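Local coordinates for protein ADP-ribose pyrophosphatase (PDB 3O8S) that probably hydrolyses ADP-ribose to AMP and ribose 5-phosphate, as a pyrophosphatase of the Nudix hydrolase family, at residues A[69-74]-A[104-109]; A[109-114]-A[122-127]; A[147-152]-A[190-195]. All coordinates share one frame; numbering follows the deposited sequence.

Contact 1. Residues A[69-74]-A[104-109]; sequences PKLDTR and QSVKDN. With EDO (1,2-ethanediol), chain F.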
ATOM      1  N   PRO A  69      -2.642   1.465 -12.079  1.00 87.64           N
ATOM      2  CA  PRO A  69      -1.246   1.001 -12.201  1.00 86.22           C
ATOM      3  C   PRO A  69      -1.078  -0.460 -11.779  1.00 87.69           C
ATOM      4  O   PRO A  69      -1.746  -0.909 -10.832  1.00 86.08           O
ATOM      5  CB  PRO A  69      -0.468   1.922 -11.245  1.00 84.89           C
ATOM      6  CG  PRO A  69      -1.400   3.036 -10.901  1.00 89.70           C
ATOM      7  CD  PRO A  69      -2.769   2.453 -10.988  1.00 86.71           C
ATOM      8  N   LYS A  70      -0.188  -1.198 -12.486  1.00 82.80           N
ATOM      9  CA  LYS A  70       0.133  -2.594 -12.176  1.00 80.82           C
ATOM     10  C   LYS A  70       0.773  -2.667 -10.785  1.00 77.68           C
ATOM     11  O   LYS A  70       1.563  -1.789 -10.431  1.00 74.98           O
ATOM     12  CB  LYS A  70       1.062  -3.204 -13.244  1.00 85.51           C
ATOM     13  CG  LYS A  70       0.347  -3.582 -14.531  1.00 99.02           C
ATOM     14  N   LEU A  71       0.370  -3.659  -9.976  1.00 71.55           N
ATOM     15  CA  LEU A  71       0.873  -3.838  -8.615  1.00 67.21           C
ATOM     16  C   LEU A  71       2.052  -4.796  -8.579  1.00 68.34           C
ATOM     17  O   LEU A  71       1.949  -5.910  -9.084  1.00 69.74           O
ATOM     18  CB  LEU A  71      -0.235  -4.382  -7.690  1.00 67.16           C
ATOM     19  CG  LEU A  71      -0.836  -3.466  -6.610  1.00 71.19           C
ATOM     20  CD1 LEU A  71      -1.696  -4.268  -5.663  1.00 71.54           C
ATOM     21  CD2 LEU A  71       0.226  -2.769  -5.787  1.00 70.16           C
ATOM     22  N   ASP A  72       3.158  -4.373  -7.952  1.00 60.66           N
ATOM     23  CA  ASP A  72       4.350  -5.188  -7.760  1.00 58.50           C
ATOM     24  C   ASP A  72       4.591  -5.362  -6.264  1.00 58.98           C
ATOM     25  O   ASP A  72       4.500  -4.393  -5.511  1.00 57.38           O
ATOM     26  CB  ASP A  72       5.574  -4.558  -8.439  1.00 60.27           C
ATOM     27  CG  ASP A  72       6.857  -5.350  -8.260  1.00 64.34           C
ATOM     28  OD1 ASP A  72       6.955  -6.448  -8.828  1.00 64.56           O
ATOM     29  OD2 ASP A  72       7.769  -4.853  -7.568  1.00 67.59           O
ATOM     30  N   THR A  73       4.837  -6.598  -5.825  1.00 53.56           N
ATOM     31  CA  THR A  73       5.099  -6.866  -4.415  1.00 50.12           C
ATOM     32  C   THR A  73       6.534  -7.333  -4.279  1.00 52.45           C
ATOM     33  O   THR A  73       7.036  -8.015  -5.165  1.00 53.06           O
ATOM     34  CB  THR A  73       4.088  -7.842  -3.823  1.00 56.47           C
ATOM     35  OG1 THR A  73       4.104  -9.064  -4.556  1.00 57.65           O
ATOM     36  CG2 THR A  73       2.676  -7.266  -3.779  1.00 59.16           C
ATOM     37  N   ARG A  74       7.222  -6.883  -3.227  1.00 46.83           N
ATOM     38  CA  ARG A  74       8.612  -7.268  -2.929  1.00 45.53           C
ATOM     39  C   ARG A  74       8.711  -7.650  -1.482  1.00 47.64           C
ATOM     40  O   ARG A  74       8.213  -6.905  -0.616  1.00 47.14           O
ATOM     41  CB  ARG A  74       9.615  -6.140  -3.248  1.00 44.75           C
ATOM     42  CG  ARG A  74       9.733  -5.756  -4.729  1.00 51.07           C
ATOM     43  CD  ARG A  74      10.538  -6.741  -5.554  1.00 51.98           C
ATOM     44  NE  ARG A  74       9.935  -6.901  -6.878  1.00 61.28           N
ATOM     45  CZ  ARG A  74      10.222  -7.875  -7.734  1.00 67.93           C
ATOM     46  NH1 ARG A  74      11.145  -8.780  -7.437  1.00 55.32           N
ATOM     47  NH2 ARG A  74       9.601  -7.942  -8.904  1.00 53.18           N
ATOM     48  N   GLN A 104      -5.333 -12.811  -5.868  1.00 74.04           N
ATOM     49  CA  GLN A 104      -4.701 -12.864  -4.555  1.00 69.15           C
ATOM     50  C   GLN A 104      -4.451 -11.489  -3.981  1.00 67.52           C
ATOM     51  O   GLN A 104      -4.220 -10.530  -4.721  1.00 66.90           O
ATOM     52  CB  GLN A 104      -3.394 -13.659  -4.613  1.00 69.44           C
ATOM     53  CG  GLN A 104      -3.649 -15.162  -4.586  1.00 88.81           C
ATOM     54  CD  GLN A 104      -2.392 -15.957  -4.755  1.00111.53           C
ATOM     55  OE1 GLN A 104      -1.725 -16.320  -3.780  1.00105.14           O
ATOM     56  NE2 GLN A 104      -2.065 -16.281  -5.998  1.00109.67           N
ATOM     57  N   SER A 105      -4.498 -11.405  -2.645  1.00 60.17           N
ATOM     58  CA  SER A 105      -4.207 -10.206  -1.871  1.00 57.54           C
ATOM     59  C   SER A 105      -2.687  -9.968  -1.852  1.00 57.60           C
ATOM     60  O   SER A 105      -1.925 -10.886  -2.160  1.00 55.69           O
ATOM     61  CB  SER A 105      -4.736 -10.363  -0.446  1.00 61.05           C
ATOM     62  OG  SER A 105      -3.908 -11.224   0.325  1.00 63.45           O
ATOM     63  N   VAL A 106      -2.258  -8.764  -1.446  1.00 51.45           N
ATOM     64  CA  VAL A 106      -0.850  -8.358  -1.360  1.00 48.83           C
ATOM     65  C   VAL A 106      -0.061  -9.345  -0.481  1.00 51.67           C
ATOM     66  O   VAL A 106       0.975  -9.839  -0.906  1.00 51.34           O
ATOM     67  CB  VAL A 106      -0.727  -6.894  -0.838  1.00 50.76           C
ATOM     68  CG1 VAL A 106       0.700  -6.581  -0.374  1.00 49.40           C
ATOM     69  CG2 VAL A 106      -1.163  -5.904  -1.903  1.00 51.21           C
ATOM     70  N   LYS A 107      -0.568  -9.627   0.729  1.00 48.64           N
ATOM     71  CA  LYS A 107       0.032 -10.534   1.706  1.00 47.99           C
ATOM     72  C   LYS A 107       0.134 -11.947   1.160  1.00 54.59           C
ATOM     73  O   LYS A 107       1.234 -12.494   1.183  1.00 54.59           O
ATOM     74  CB  LYS A 107      -0.782 -10.500   3.009  1.00 50.28           C
ATOM     75  CG  LYS A 107      -0.331 -11.423   4.119  1.00 61.03           C
ATOM     76  CD  LYS A 107      -1.088 -11.157   5.424  1.00 67.13           C
ATOM     77  CE  LYS A 107      -0.518  -9.993   6.213  1.00 75.36           C
ATOM     78  NZ  LYS A 107      -1.185  -9.806   7.532  1.00 85.03           N
ATOM     79  N   ASP A 108      -0.979 -12.536   0.631  1.00 53.35           N
ATOM     80  CA  ASP A 108      -0.964 -13.907   0.114  1.00 55.17           C
ATOM     81  C   ASP A 108       0.015 -14.029  -1.041  1.00 59.52           C
ATOM     82  O   ASP A 108       0.746 -15.026  -1.136  1.00 60.09           O
ATOM     83  CB  ASP A 108      -2.380 -14.369  -0.317  1.00 60.53           C
ATOM     84  CG  ASP A 108      -3.382 -14.501   0.822  1.00 74.03           C
ATOM     85  OD1 ASP A 108      -2.950 -14.740   1.974  1.00 74.78           O
ATOM     86  OD2 ASP A 108      -4.601 -14.369   0.559  1.00 80.44           O
ATOM     87  N   ASN A 109       0.042 -12.999  -1.902  1.00 54.65           N
ATOM     88  CA  ASN A 109       0.910 -12.941  -3.062  1.00 55.59           C
ATOM     89  C   ASN A 109       2.414 -12.939  -2.670  1.00 57.43           C
ATOM     90  O   ASN A 109       3.149 -13.749  -3.233  1.00 57.02           O
ATOM     91  CB  ASN A 109       0.565 -11.730  -3.917  1.00 58.79           C
ATOM     92  CG  ASN A 109       1.144 -11.796  -5.287  1.00 74.88           C
ATOM     93  OD1 ASN A 109       0.627 -12.473  -6.177  1.00 68.41           O
ATOM     94  ND2 ASN A 109       2.237 -11.092  -5.481  1.00 69.56           N
TER
HETATM   95  C1  EDO F 210      12.386 -13.091  -9.423  1.00 66.10           C
HETATM   96  O1  EDO F 210      11.201 -13.179 -10.220  1.00 71.21           O
HETATM   97  C2  EDO F 210      12.225 -11.962  -8.416  1.00 62.76           C
HETATM   98  O2  EDO F 210      12.655 -10.728  -8.995  1.00 64.76           O
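Thr73 turns its hydroxyl into the position between backbone N and carbonyl carbon (chi1 58°), and Asn109 extends its amide anti to its own N (chi1 -164°), which brings OG1 and ND2 together. This is the Nudix fold at the start of its characteristic helix: the first turn of helix 106-118, which belongs to the Nudix box, lies against strand 70-79 of the mixed sheet. The Asn109 ND2 to Thr73 OG1 bond is 2.9 Å long and lies close to the amide plane, though bent at the hydrogen. OG1 is also hydrogen-bonded to Gly98 O, while Asn109 OD1 accepts from Asp101 N, so the amide is held at both ends.

Around this buried polar link the packing is apolar. Val106 splits its two methyls between two strand residues: CG1 meets Thr73 CG2 at 4.0 Å, and CG2 meets Leu71 CD1 at 4.1 Å, with the leucine crossing the valine at about a right angle. The helix start is fixed by Ser105 as N-cap, its OG accepting from Asp108 N at 3.2 Å.

On the strand's other side, Arg74 grips Asp72 side-on, and Lys147 NZ is a second salt-bridge partner of the carboxylate. Arg74 NE reaches Asp72 OD2 at 3.1 Å, almost straight and in the guanidinium plane, and Arg74 NH1 donates to O2 of an ethanediol at 2.9 Å.

Contact 2. Residues A[109-114]-A[122-127]; sequences NVVKEV and VEAQRV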
ATOM      1  N   ASN A 109       0.042 -12.999  -1.902  1.00 54.65           N
ATOM      2  CA  ASN A 109       0.910 -12.941  -3.062  1.00 55.59           C
ATOM      3  C   ASN A 109       2.414 -12.939  -2.670  1.00 57.43           C
ATOM      4  O   ASN A 109       3.149 -13.749  -3.233  1.00 57.02           O
ATOM      5  CB  ASN A 109       0.565 -11.730  -3.917  1.00 58.79           C
ATOM      6  CG  ASN A 109       1.144 -11.796  -5.287  1.00 74.88           C
ATOM      7  OD1 ASN A 109       0.627 -12.473  -6.177  1.00 68.41           O
ATOM      8  ND2 ASN A 109       2.237 -11.092  -5.481  1.00 69.56           N
ATOM      9  N   VAL A 110       2.866 -12.082  -1.703  1.00 52.25           N
ATOM     10  CA  VAL A 110       4.297 -12.066  -1.313  1.00 51.34           C
ATOM     11  C   VAL A 110       4.731 -13.395  -0.711  1.00 53.36           C
ATOM     12  O   VAL A 110       5.786 -13.892  -1.071  1.00 53.61           O
ATOM     13  CB  VAL A 110       4.793 -10.907  -0.389  1.00 52.87           C
ATOM     14  CG1 VAL A 110       5.016  -9.642  -1.158  1.00 52.24           C
ATOM     15  CG2 VAL A 110       3.915 -10.684   0.829  1.00 51.70           C
ATOM     16  N   VAL A 111       3.943 -13.937   0.219  1.00 49.35           N
ATOM     17  CA  VAL A 111       4.211 -15.209   0.894  1.00 49.30           C
ATOM     18  C   VAL A 111       4.353 -16.360  -0.129  1.00 56.97           C
ATOM     19  O   VAL A 111       5.263 -17.179   0.019  1.00 57.99           O
ATOM     20  CB  VAL A 111       3.114 -15.509   1.951  1.00 51.71           C
ATOM     21  CG1 VAL A 111       3.255 -16.915   2.533  1.00 51.89           C
ATOM     22  CG2 VAL A 111       3.132 -14.456   3.059  1.00 48.74           C
ATOM     23  N   LYS A 112       3.452 -16.434  -1.138  1.00 54.58           N
ATOM     24  CA  LYS A 112       3.499 -17.484  -2.155  1.00 57.24           C
ATOM     25  C   LYS A 112       4.722 -17.290  -3.056  1.00 59.82           C
ATOM     26  O   LYS A 112       5.368 -18.270  -3.419  1.00 60.78           O
ATOM     27  CB  LYS A 112       2.201 -17.533  -2.996  1.00 62.80           C
ATOM     28  N   GLU A 113       5.047 -16.027  -3.397  1.00 53.78           N
ATOM     29  CA  GLU A 113       6.201 -15.705  -4.234  1.00 53.83           C
ATOM     30  C   GLU A 113       7.508 -16.046  -3.544  1.00 55.54           C
ATOM     31  O   GLU A 113       8.439 -16.448  -4.225  1.00 56.56           O
ATOM     32  CB  GLU A 113       6.201 -14.233  -4.626  1.00 54.20           C
ATOM     33  CG  GLU A 113       5.326 -13.937  -5.827  1.00 66.18           C
ATOM     34  CD  GLU A 113       4.999 -12.468  -6.004  1.00 82.21           C
ATOM     35  OE1 GLU A 113       5.255 -11.674  -5.068  1.00 65.34           O
ATOM     36  OE2 GLU A 113       4.454 -12.115  -7.073  1.00 77.91           O
ATOM     37  N   VAL A 114       7.591 -15.871  -2.208  1.00 49.48           N
ATOM     38  CA  VAL A 114       8.800 -16.189  -1.432  1.00 47.84           C
ATOM     39  C   VAL A 114       9.000 -17.686  -1.445  1.00 53.48           C
ATOM     40  O   VAL A 114      10.127 -18.135  -1.661  1.00 53.46           O
ATOM     41  CB  VAL A 114       8.777 -15.636   0.015  1.00 48.06           C
ATOM     42  CG1 VAL A 114       9.965 -16.146   0.820  1.00 46.69           C
ATOM     43  CG2 VAL A 114       8.771 -14.124  -0.002  1.00 46.08           C
ATOM     44  N   VAL A 122       7.591 -17.749   5.058  1.00 44.19           N
ATOM     45  CA  VAL A 122       7.698 -16.468   5.729  1.00 42.73           C
ATOM     46  C   VAL A 122       6.321 -15.992   6.110  1.00 51.29           C
ATOM     47  O   VAL A 122       5.313 -16.439   5.543  1.00 52.90           O
ATOM     48  CB  VAL A 122       8.440 -15.378   4.870  1.00 43.59           C
ATOM     49  CG1 VAL A 122       9.852 -15.821   4.471  1.00 42.81           C
ATOM     50  CG2 VAL A 122       7.615 -14.931   3.647  1.00 42.84           C
ATOM     51  N   GLU A 123       6.278 -15.051   7.036  1.00 49.56           N
ATOM     52  CA  GLU A 123       5.028 -14.410   7.383  1.00 50.75           C
ATOM     53  C   GLU A 123       5.162 -12.908   7.075  1.00 48.98           C
ATOM     54  O   GLU A 123       6.160 -12.289   7.447  1.00 45.90           O
ATOM     55  CB  GLU A 123       4.583 -14.706   8.830  1.00 54.05           C
ATOM     56  CG  GLU A 123       5.612 -14.500   9.930  1.00 70.56           C
ATOM     57  CD  GLU A 123       5.108 -14.803  11.332  1.00 95.11           C
ATOM     58  OE1 GLU A 123       4.436 -15.845  11.528  1.00 88.09           O
ATOM     59  OE2 GLU A 123       5.411 -14.003  12.247  1.00 82.23           O
ATOM     60  N   ALA A 124       4.217 -12.370   6.287  1.00 44.48           N
ATOM     61  CA  ALA A 124       4.148 -10.953   5.915  1.00 43.54           C
ATOM     62  C   ALA A 124       3.926 -10.152   7.180  1.00 49.12           C
ATOM     63  O   ALA A 124       3.077 -10.525   7.988  1.00 50.49           O
ATOM     64  CB  ALA A 124       3.028 -10.733   4.925  1.00 45.06           C
ATOM     65  N   GLN A 125       4.725  -9.108   7.403  1.00 44.63           N
ATOM     66  CA  GLN A 125       4.666  -8.425   8.678  1.00 44.02           C
ATOM     67  C   GLN A 125       4.319  -6.948   8.615  1.00 44.37           C
ATOM     68  O   GLN A 125       3.533  -6.474   9.425  1.00 43.03           O
ATOM     69  CB  GLN A 125       6.055  -8.578   9.343  1.00 45.37           C
ATOM     70  CG  GLN A 125       6.077  -8.344  10.829  1.00 60.84           C
ATOM     71  CD  GLN A 125       7.376  -8.814  11.427  1.00 71.71           C
ATOM     72  OE1 GLN A 125       7.465  -9.913  11.956  1.00 67.08           O
ATOM     73  NE2 GLN A 125       8.406  -7.984  11.381  1.00 59.26           N
ATOM     74  N   ARG A 126       4.985  -6.206   7.741  1.00 39.20           N
ATOM     75  CA  ARG A 126       4.884  -4.774   7.745  1.00 37.15           C
ATOM     76  C   ARG A 126       5.018  -4.237   6.353  1.00 39.43           C
ATOM     77  O   ARG A 126       5.811  -4.753   5.567  1.00 39.23           O
ATOM     78  CB  ARG A 126       6.017  -4.223   8.687  1.00 35.24           C
ATOM     79  CG  ARG A 126       6.505  -2.764   8.435  1.00 33.42           C
ATOM     80  CD  ARG A 126       7.569  -2.379   9.457  1.00 34.05           C
ATOM     81  NE  ARG A 126       6.934  -2.171  10.769  1.00 37.14           N
ATOM     82  CZ  ARG A 126       7.574  -1.922  11.899  1.00 41.05           C
ATOM     83  NH1 ARG A 126       8.901  -1.872  11.920  1.00 38.80           N
ATOM     84  NH2 ARG A 126       6.898  -1.704  13.013  1.00 37.59           N
ATOM     85  N   VAL A 127       4.261  -3.165   6.055  1.00 36.38           N
ATOM     86  CA  VAL A 127       4.383  -2.456   4.788  1.00 36.05           C
ATOM     87  C   VAL A 127       5.526  -1.448   4.981  1.00 41.69           C
ATOM     88  O   VAL A 127       5.403  -0.504   5.761  1.00 40.32           O
ATOM     89  CB  VAL A 127       3.075  -1.776   4.281  1.00 38.39           C
ATOM     90  CG1 VAL A 127       3.270  -1.240   2.853  1.00 37.82           C
ATOM     91  CG2 VAL A 127       1.901  -2.753   4.324  1.00 38.40           C
TER
HETATM   92  O   HOH W   1       6.481 -18.090   2.040  1.00 47.28           O
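Val122 and Val114 reach toward each other tip to tip, and their branches interlock: methyl CG2 of Val122 settles into the fork of Val114, 3.9 Å from its CB and similarly near both of its methyls. Beside it, Val122 CG1 touches Val114 CG1 at 3.7 Å. The next bump belongs to Val111, which lies over the strand backbone, its CG1 resting on Val122 O at 3.7 Å and its CG2 coming to 4.0 Å from Ala124 N.

Helix 106-118 here covers one face of the sheet in the alpha/beta/alpha sandwich of the Nudix fold, and the chain turns back from it into strand 120-132. The two short segments run at 142° to each other with axes 8.1 Å apart.

Further along the strand the small methyl of Ala124 fills the dip between neighbouring helix residues, its CB lying 4.2 Å from CG2 of both Val110 and Val111. Phe205 of the second subunit also packs on Ala124. At the other end a water accepts from Val122 N and lies close to Val111 O, so that a bridge between the backbones is possible but doubtful. Beyond Ala124 the strand departs from the helix through a classic beta bulge, in which Gln125 and Arg126 both face Leu151.

Contact 3. Residues A[147-152]-A[190-195]; sequences KVFILC and ALCLEA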
ATOM      1  N   LYS A 147       4.784  -0.124  -6.429  1.00 48.71           N
ATOM      2  CA  LYS A 147       5.578  -1.171  -5.793  1.00 47.71           C
ATOM      3  C   LYS A 147       5.317  -1.221  -4.314  1.00 49.54           C
ATOM      4  O   LYS A 147       5.514  -0.214  -3.630  1.00 49.49           O
ATOM      5  CB  LYS A 147       7.072  -0.945  -6.040  1.00 50.02           C
ATOM      6  CG  LYS A 147       7.495  -0.988  -7.491  1.00 55.24           C
ATOM      7  CD  LYS A 147       8.938  -0.562  -7.561  1.00 62.48           C
ATOM      8  CE  LYS A 147       9.842  -1.608  -8.140  1.00 70.15           C
ATOM      9  NZ  LYS A 147       9.770  -2.878  -7.396  1.00 58.51           N
ATOM     10  N   VAL A 148       4.925  -2.389  -3.802  1.00 44.68           N
ATOM     11  CA  VAL A 148       4.684  -2.562  -2.356  1.00 42.99           C
ATOM     12  C   VAL A 148       5.834  -3.402  -1.774  1.00 48.19           C
ATOM     13  O   VAL A 148       6.013  -4.552  -2.167  1.00 49.64           O
ATOM     14  CB  VAL A 148       3.299  -3.205  -2.063  1.00 46.69           C
ATOM     15  CG1 VAL A 148       3.012  -3.238  -0.564  1.00 44.98           C
ATOM     16  CG2 VAL A 148       2.178  -2.471  -2.792  1.00 47.44           C
ATOM     17  N   PHE A 149       6.641  -2.801  -0.888  1.00 43.03           N
ATOM     18  CA  PHE A 149       7.727  -3.471  -0.182  1.00 40.24           C
ATOM     19  C   PHE A 149       7.171  -3.956   1.135  1.00 42.80           C
ATOM     20  O   PHE A 149       6.668  -3.149   1.905  1.00 41.35           O
ATOM     21  CB  PHE A 149       8.921  -2.533   0.008  1.00 41.16           C
ATOM     22  CG  PHE A 149       9.668  -2.258  -1.276  1.00 43.63           C
ATOM     23  CD1 PHE A 149       9.241  -1.260  -2.150  1.00 45.60           C
ATOM     24  CD2 PHE A 149      10.786  -3.017  -1.628  1.00 45.27           C
ATOM     25  CE1 PHE A 149       9.925  -1.012  -3.331  1.00 46.97           C
ATOM     26  CE2 PHE A 149      11.477  -2.761  -2.808  1.00 49.30           C
ATOM     27  CZ  PHE A 149      11.041  -1.762  -3.650  1.00 48.49           C
ATOM     28  N   ILE A 150       7.211  -5.276   1.369  1.00 39.41           N
ATOM     29  CA  ILE A 150       6.680  -5.909   2.563  1.00 38.39           C
ATOM     30  C   ILE A 150       7.827  -6.522   3.376  1.00 44.88           C
ATOM     31  O   ILE A 150       8.595  -7.333   2.853  1.00 44.17           O
ATOM     32  CB  ILE A 150       5.599  -6.988   2.201  1.00 41.82           C
ATOM     33  CG1 ILE A 150       4.452  -6.415   1.276  1.00 42.18           C
ATOM     34  CG2 ILE A 150       5.053  -7.739   3.459  1.00 38.97           C
ATOM     35  CD1 ILE A 150       3.474  -5.509   1.953  1.00 42.32           C
ATOM     36  N   LEU A 151       7.907  -6.162   4.669  1.00 41.95           N
ATOM     37  CA  LEU A 151       8.881  -6.769   5.542  1.00 42.47           C
ATOM     38  C   LEU A 151       8.283  -8.095   5.993  1.00 45.17           C
ATOM     39  O   LEU A 151       7.121  -8.133   6.384  1.00 44.45           O
ATOM     40  CB  LEU A 151       9.271  -5.849   6.702  1.00 42.57           C
ATOM     41  CG  LEU A 151      10.089  -6.470   7.830  1.00 48.28           C
ATOM     42  CD1 LEU A 151      11.562  -6.631   7.411  1.00 49.89           C
ATOM     43  CD2 LEU A 151       9.971  -5.635   9.095  1.00 48.22           C
ATOM     44  N   CYS A 152       9.036  -9.188   5.798  1.00 41.56           N
ATOM     45  CA  CYS A 152       8.620 -10.543   6.136  1.00 41.69           C
ATOM     46  C   CYS A 152       9.570 -11.118   7.135  1.00 47.33           C
ATOM     47  O   CYS A 152      10.767 -10.835   7.127  1.00 48.64           O
ATOM     48  CB  CYS A 152       8.523 -11.447   4.909  1.00 42.46           C
ATOM     49  SG  CYS A 152       7.359 -10.893   3.631  1.00 46.11           S
ATOM     50  N   ALA A 190      18.076  -0.520   1.914  1.00 48.52           N
ATOM     51  CA  ALA A 190      18.465   0.197   3.135  1.00 48.79           C
ATOM     52  C   ALA A 190      17.202   0.643   3.903  1.00 50.02           C
ATOM     53  O   ALA A 190      17.135   0.472   5.128  1.00 50.49           O
ATOM     54  CB  ALA A 190      19.358   1.385   2.796  1.00 51.82           C
ATOM     55  N   LEU A 191      16.161   1.078   3.176  1.00 43.92           N
ATOM     56  CA  LEU A 191      14.870   1.435   3.779  1.00 42.14           C
ATOM     57  C   LEU A 191      14.231   0.209   4.468  1.00 44.85           C
ATOM     58  O   LEU A 191      13.743   0.313   5.600  1.00 42.18           O
ATOM     59  CB  LEU A 191      13.899   2.042   2.734  1.00 41.76           C
ATOM     60  CG  LEU A 191      12.639   2.730   3.321  1.00 44.71           C
ATOM     61  CD1 LEU A 191      13.010   4.083   3.990  1.00 45.98           C
ATOM     62  CD2 LEU A 191      11.530   2.907   2.250  1.00 40.44           C
ATOM     63  N   CYS A 192      14.266  -0.952   3.797  1.00 43.06           N
ATOM     64  CA  CYS A 192      13.751  -2.214   4.354  1.00 41.61           C
ATOM     65  C   CYS A 192      14.512  -2.603   5.629  1.00 43.77           C
ATOM     66  O   CYS A 192      13.868  -2.982   6.610  1.00 42.50           O
ATOM     67  CB  CYS A 192      13.813  -3.324   3.308  1.00 42.21           C
ATOM     68  SG  CYS A 192      12.672  -3.091   1.922  1.00 45.58           S
ATOM     69  N   LEU A 193      15.872  -2.440   5.650  1.00 41.18           N
ATOM     70  CA  LEU A 193      16.685  -2.736   6.851  1.00 41.38           C
ATOM     71  C   LEU A 193      16.270  -1.838   8.026  1.00 46.36           C
ATOM     72  O   LEU A 193      16.061  -2.332   9.147  1.00 45.76           O
ATOM     73  CB  LEU A 193      18.189  -2.596   6.565  1.00 43.88           C
ATOM     74  CG  LEU A 193      19.166  -2.779   7.758  1.00 49.73           C
ATOM     75  CD1 LEU A 193      19.056  -4.169   8.379  1.00 49.21           C
ATOM     76  CD2 LEU A 193      20.580  -2.519   7.339  1.00 51.32           C
ATOM     77  N   GLU A 194      16.113  -0.531   7.753  1.00 43.19           N
ATOM     78  CA  GLU A 194      15.670   0.444   8.738  1.00 44.18           C
ATOM     79  C   GLU A 194      14.288   0.020   9.302  1.00 44.13           C
ATOM     80  O   GLU A 194      14.120   0.034  10.515  1.00 43.35           O
ATOM     81  CB  GLU A 194      15.647   1.860   8.125  1.00 46.96           C
ATOM     82  CG  GLU A 194      15.421   2.985   9.126  1.00 63.00           C
ATOM     83  CD  GLU A 194      15.073   4.333   8.512  1.00 86.54           C
ATOM     84  OE1 GLU A 194      15.518   4.600   7.369  1.00 61.42           O
ATOM     85  OE2 GLU A 194      14.350   5.119   9.173  1.00 77.20           O
ATOM     86  N   ALA A 195      13.337  -0.414   8.436  1.00 38.44           N
ATOM     87  CA  ALA A 195      12.025  -0.919   8.879  1.00 36.24           C
ATOM     88  C   ALA A 195      12.173  -2.168   9.770  1.00 42.31           C
ATOM     89  O   ALA A 195      11.496  -2.260  10.803  1.00 43.65           O
ATOM     90  CB  ALA A 195      11.144  -1.241   7.683  1.00 35.51           C
TER
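Cys192 is the first residue along helix segment 190-195 to touch strand 147-152, and it does so through sulfur. With SG beside its backbone N and anti to the carbonyl carbon (chi1 -68°), the thiol reaches the Phe149 ring at CD2, 4.0 Å away. The approach is oblique: SG lies 5.1 Å from the ring centroid and 57° off the ring normal, a Cys sulfur-aromatic contact. Leu151 CD1 passes the same residue more loosely, 4.4 Å from Cys192 O.

Leu193, next in order, has its CB directed away from the strand. This division is what a helix lying on a sheet produces, and here the setting is the alpha/beta/alpha sandwich of the Nudix fold. Phe149 and Leu151 face helix 186-197 on one side, while Ile150 between them packs on Val106 and Val110 of helix 106-118 on the other. The segments run in broadly the same direction, at 41°, with axes 9.2 Å apart.

One turn on from Cys192, Ala195 directs its methyl toward the strand, and burial of this small residue brings the helix backbone itself up to the leucine. Its carbonyl meets the other branch of Leu151, with CD2 4.1 Å from Ala195 O; the guanidinium of Arg126 makes a weak hydrogen bond to that oxygen. An acetate, probably from the crystallisation liquor, lies about 4 Å from the Leu151 side chain.

Overall arrangement
All three contacts are buried joints between one sheet and its two covering helices. Contacts 1 and 2 use successive turns of helix 106-118 and share Asn109, their centres about 9 Å apart; contact 3 belongs to helix 186-197 across the sheet, about 14 Å from contact 1. Strand 145-157 ties them together, pairing with strand 70-79 of contact 1 and strand 120-132 of contact 2. The chemistry differs with place. Contact 1 joins a polar link to apolar packing, contact 2 is mainly valine and alanine packing with partly exposed residues at its margin, and contact 3 relies on sulfur, a ring and leucine methyls. The second subunit packs on contacts 1 and 2; near contact 3 it reaches only Ile150, on the face turned from helix 186-197.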